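PDB 6SQ8: fatty acid CoA ligase from Marinactinospora thermotolerans, which belongs to the ANL superfamily of AMP-binding enzymes and binds adenosine monophosphate and 1-ethanoyl-9H-pyrido[3,4-b]indole-3-carboxylic acid. Local coordinates for residues K169-A180 with P354-R362. Residues are numbered along the deposited sequence; the frame is centred on the assembly and turned at random.
Sequences KGVAHSSTAMSA and PMTMSGYWR
The phenol ring of Y360 is sandwiched between K169 and M357. CD of K169 lies over one face, 3.9 Å from the ring centroid in a CH-pi contact, although this lysine is poorly ordered; SD of M357 lies toward the rim of the opposite face. With CG anti to its carbonyl carbon (chi1 -60°), Y360 also brings CE1 against CG2 of V171, and its hydroxyl is hydrogen-bonded to E301. M357 crosses V171 at roughly a right angle, its terminal CE meeting both valine methyls. Between the antiparallel backbones, W361 N donates to G170 O (2.7 Å) and A172 N to G359 O (3.0 Å), whereas A172 O accepts from S358 N (2.8 Å), one residue before its register partner. The H173 ring has CB of M357 over one face and the carbonyl O of M355 at its edge. A water accepts from S174 N and donates to T356 O, bridging the segments at the strand-helix junction, where S174 OG accepts a capping bond from A177 N. A180 CB packs on P354 and M355 CG. Strand 359-360 thus completes a three-stranded antiparallel sheet with 155-160 and 170-174 in the AMP-binding region, with H173 beside the bound 1-ethanoyl-9H-pyrido[3,4-b]indole-3-carboxylic acid.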
# COMPACT_ATOMS: atom_id res chain seq x y z
N LYS A 169 3.72 -11.71 10.17
CA LYS A 169 3.27 -12.84 9.34
C LYS A 169 3.67 -12.58 7.89
O LYS A 169 3.63 -11.46 7.45
CB LYS A 169 1.74 -12.93 9.37
CG LYS A 169 1.08 -12.85 10.74
CD LYS A 169 -0.19 -12.00 10.80
CE LYS A 169 -0.28 -11.18 12.07
NZ LYS A 169 -1.68 -10.73 12.29
N GLY A 170 3.97 -13.64 7.14
CA GLY A 170 4.30 -13.52 5.72
C GLY A 170 3.09 -13.81 4.85
O GLY A 170 2.64 -14.94 4.76
N VAL A 171 2.56 -12.77 4.19
CA VAL A 171 1.43 -12.92 3.29
C VAL A 171 1.93 -13.52 1.98
O VAL A 171 2.72 -12.91 1.29
CB VAL A 171 0.74 -11.57 3.02
CG1 VAL A 171 -0.20 -11.65 1.84
CG2 VAL A 171 0.03 -11.03 4.25
N ALA A 172 1.42 -14.71 1.63
CA ALA A 172 1.76 -15.39 0.39
C ALA A 172 0.68 -15.12 -0.66
O ALA A 172 -0.48 -15.46 -0.44
CB ALA A 172 1.89 -16.87 0.63
N HIS A 173 1.09 -14.55 -1.79
CA HIS A 173 0.20 -14.27 -2.91
C HIS A 173 0.55 -15.18 -4.09
O HIS A 173 1.72 -15.30 -4.50
CB HIS A 173 0.27 -12.80 -3.31
CG HIS A 173 -0.77 -11.96 -2.66
ND1 HIS A 173 -0.48 -11.06 -1.64
CD2 HIS A 173 -2.11 -11.94 -2.83
CE1 HIS A 173 -1.60 -10.49 -1.24
NE2 HIS A 173 -2.62 -11.02 -1.95
N SER A 174 -0.49 -15.79 -4.67
CA SER A 174 -0.34 -16.71 -5.77
C SER A 174 -0.01 -15.94 -7.04
O SER A 174 -0.29 -14.75 -7.16
CB SER A 174 -1.59 -17.54 -5.94
OG SER A 174 -2.56 -16.86 -6.73
N SER A 175 0.58 -16.65 -8.01
CA SER A 175 0.79 -16.11 -9.33
C SER A 175 -0.56 -15.76 -9.98
O SER A 175 -0.63 -14.83 -10.78
CB SER A 175 1.59 -17.06 -10.19
OG SER A 175 2.91 -17.18 -9.71
N THR A 176 -1.61 -16.52 -9.64
CA THR A 176 -2.95 -16.28 -10.18
C THR A 176 -3.49 -14.95 -9.65
O THR A 176 -4.08 -14.18 -10.39
CB THR A 176 -3.95 -17.36 -9.79
OG1 THR A 176 -3.40 -18.62 -10.14
CG2 THR A 176 -5.29 -17.18 -10.47
N ALA A 177 -3.33 -14.75 -8.34
CA ALA A 177 -3.79 -13.56 -7.66
C ALA A 177 -3.12 -12.31 -8.26
O ALA A 177 -3.80 -11.33 -8.50
CB ALA A 177 -3.53 -13.70 -6.18
N MET A 178 -1.81 -12.38 -8.53
CA MET A 178 -1.07 -11.24 -9.07
C MET A 178 -1.51 -10.96 -10.51
O MET A 178 -1.52 -9.80 -10.94
CB MET A 178 0.45 -11.46 -9.05
CG MET A 178 1.05 -11.38 -7.65
SD MET A 178 0.34 -10.05 -6.63
CE MET A 178 1.83 -9.44 -5.86
N SER A 179 -1.88 -12.02 -11.24
CA SER A 179 -2.43 -11.85 -12.58
C SER A 179 -3.78 -11.13 -12.50
O SER A 179 -4.07 -10.25 -13.32
CB SER A 179 -2.57 -13.17 -13.31
OG SER A 179 -2.86 -12.96 -14.69
N ALA A 180 -4.61 -11.49 -11.51
CA ALA A 180 -5.91 -10.86 -11.34
C ALA A 180 -5.74 -9.37 -11.05
O ALA A 180 -6.54 -8.55 -11.51
CB ALA A 180 -6.69 -11.56 -10.24
N PRO A 354 -10.47 -13.15 -6.50
CA PRO A 354 -9.29 -13.80 -7.07
C PRO A 354 -7.94 -13.17 -6.68
O PRO A 354 -6.92 -13.69 -7.09
CB PRO A 354 -9.47 -13.62 -8.59
CG PRO A 354 -10.35 -12.42 -8.73
CD PRO A 354 -11.29 -12.52 -7.53
N MET A 355 -7.96 -12.06 -5.94
CA MET A 355 -6.74 -11.33 -5.60
C MET A 355 -6.31 -11.62 -4.17
O MET A 355 -5.22 -11.23 -3.78
CB MET A 355 -6.94 -9.83 -5.79
CG MET A 355 -6.99 -9.43 -7.25
SD MET A 355 -7.33 -7.69 -7.51
CE MET A 355 -9.06 -7.63 -7.06
N THR A 356 -7.13 -12.33 -3.39
CA THR A 356 -6.80 -12.55 -1.97
C THR A 356 -5.64 -13.52 -1.83
O THR A 356 -5.41 -14.38 -2.70
CB THR A 356 -7.98 -13.07 -1.16
OG1 THR A 356 -8.36 -14.35 -1.67
CG2 THR A 356 -9.15 -12.10 -1.21
N MET A 357 -4.93 -13.37 -0.71
CA MET A 357 -3.78 -14.16 -0.32
C MET A 357 -4.14 -15.65 -0.38
O MET A 357 -5.30 -16.00 -0.29
CB MET A 357 -3.31 -13.79 1.10
CG MET A 357 -4.21 -14.35 2.19
SD MET A 357 -3.72 -14.06 3.92
CE MET A 357 -1.96 -13.80 3.72
N SER A 358 -3.12 -16.49 -0.53
CA SER A 358 -3.25 -17.94 -0.35
C SER A 358 -3.29 -18.26 1.14
O SER A 358 -3.96 -19.18 1.57
CB SER A 358 -2.13 -18.67 -1.02
OG SER A 358 -2.14 -18.43 -2.42
N GLY A 359 -2.56 -17.46 1.93
CA GLY A 359 -2.48 -17.64 3.36
C GLY A 359 -1.17 -17.08 3.88
O GLY A 359 -0.29 -16.65 3.09
N TYR A 360 -1.03 -17.09 5.20
CA TYR A 360 0.23 -16.73 5.79
C TYR A 360 1.19 -17.90 5.56
O TYR A 360 0.86 -19.07 5.82
CB TYR A 360 0.08 -16.35 7.27
CG TYR A 360 -0.83 -15.17 7.54
CD1 TYR A 360 -0.55 -13.91 7.06
CD2 TYR A 360 -1.97 -15.33 8.30
CE1 TYR A 360 -1.40 -12.84 7.30
CE2 TYR A 360 -2.82 -14.27 8.57
CZ TYR A 360 -2.53 -13.02 8.08
OH TYR A 360 -3.38 -11.98 8.37
N TRP A 361 2.38 -17.57 5.02
CA TRP A 361 3.41 -18.52 4.65
C TRP A 361 3.77 -19.40 5.86
O TRP A 361 4.21 -18.88 6.90
CB TRP A 361 4.62 -17.76 4.12
CG TRP A 361 5.79 -18.65 3.80
CD1 TRP A 361 6.90 -18.86 4.58
CD2 TRP A 361 5.96 -19.44 2.63
NE1 TRP A 361 7.74 -19.74 3.95
CE2 TRP A 361 7.19 -20.11 2.75
CE3 TRP A 361 5.22 -19.63 1.46
CZ2 TRP A 361 7.70 -20.95 1.76
CZ3 TRP A 361 5.70 -20.48 0.49
CH2 TRP A 361 6.93 -21.12 0.63
N ARG A 362 3.57 -20.72 5.70
CA ARG A 362 3.95 -21.75 6.67
C ARG A 362 3.36 -21.43 8.05
O ARG A 362 4.03 -21.61 9.07
CB ARG A 362 5.48 -21.86 6.71
O HOH W 1 -2.85 -15.73 -3.66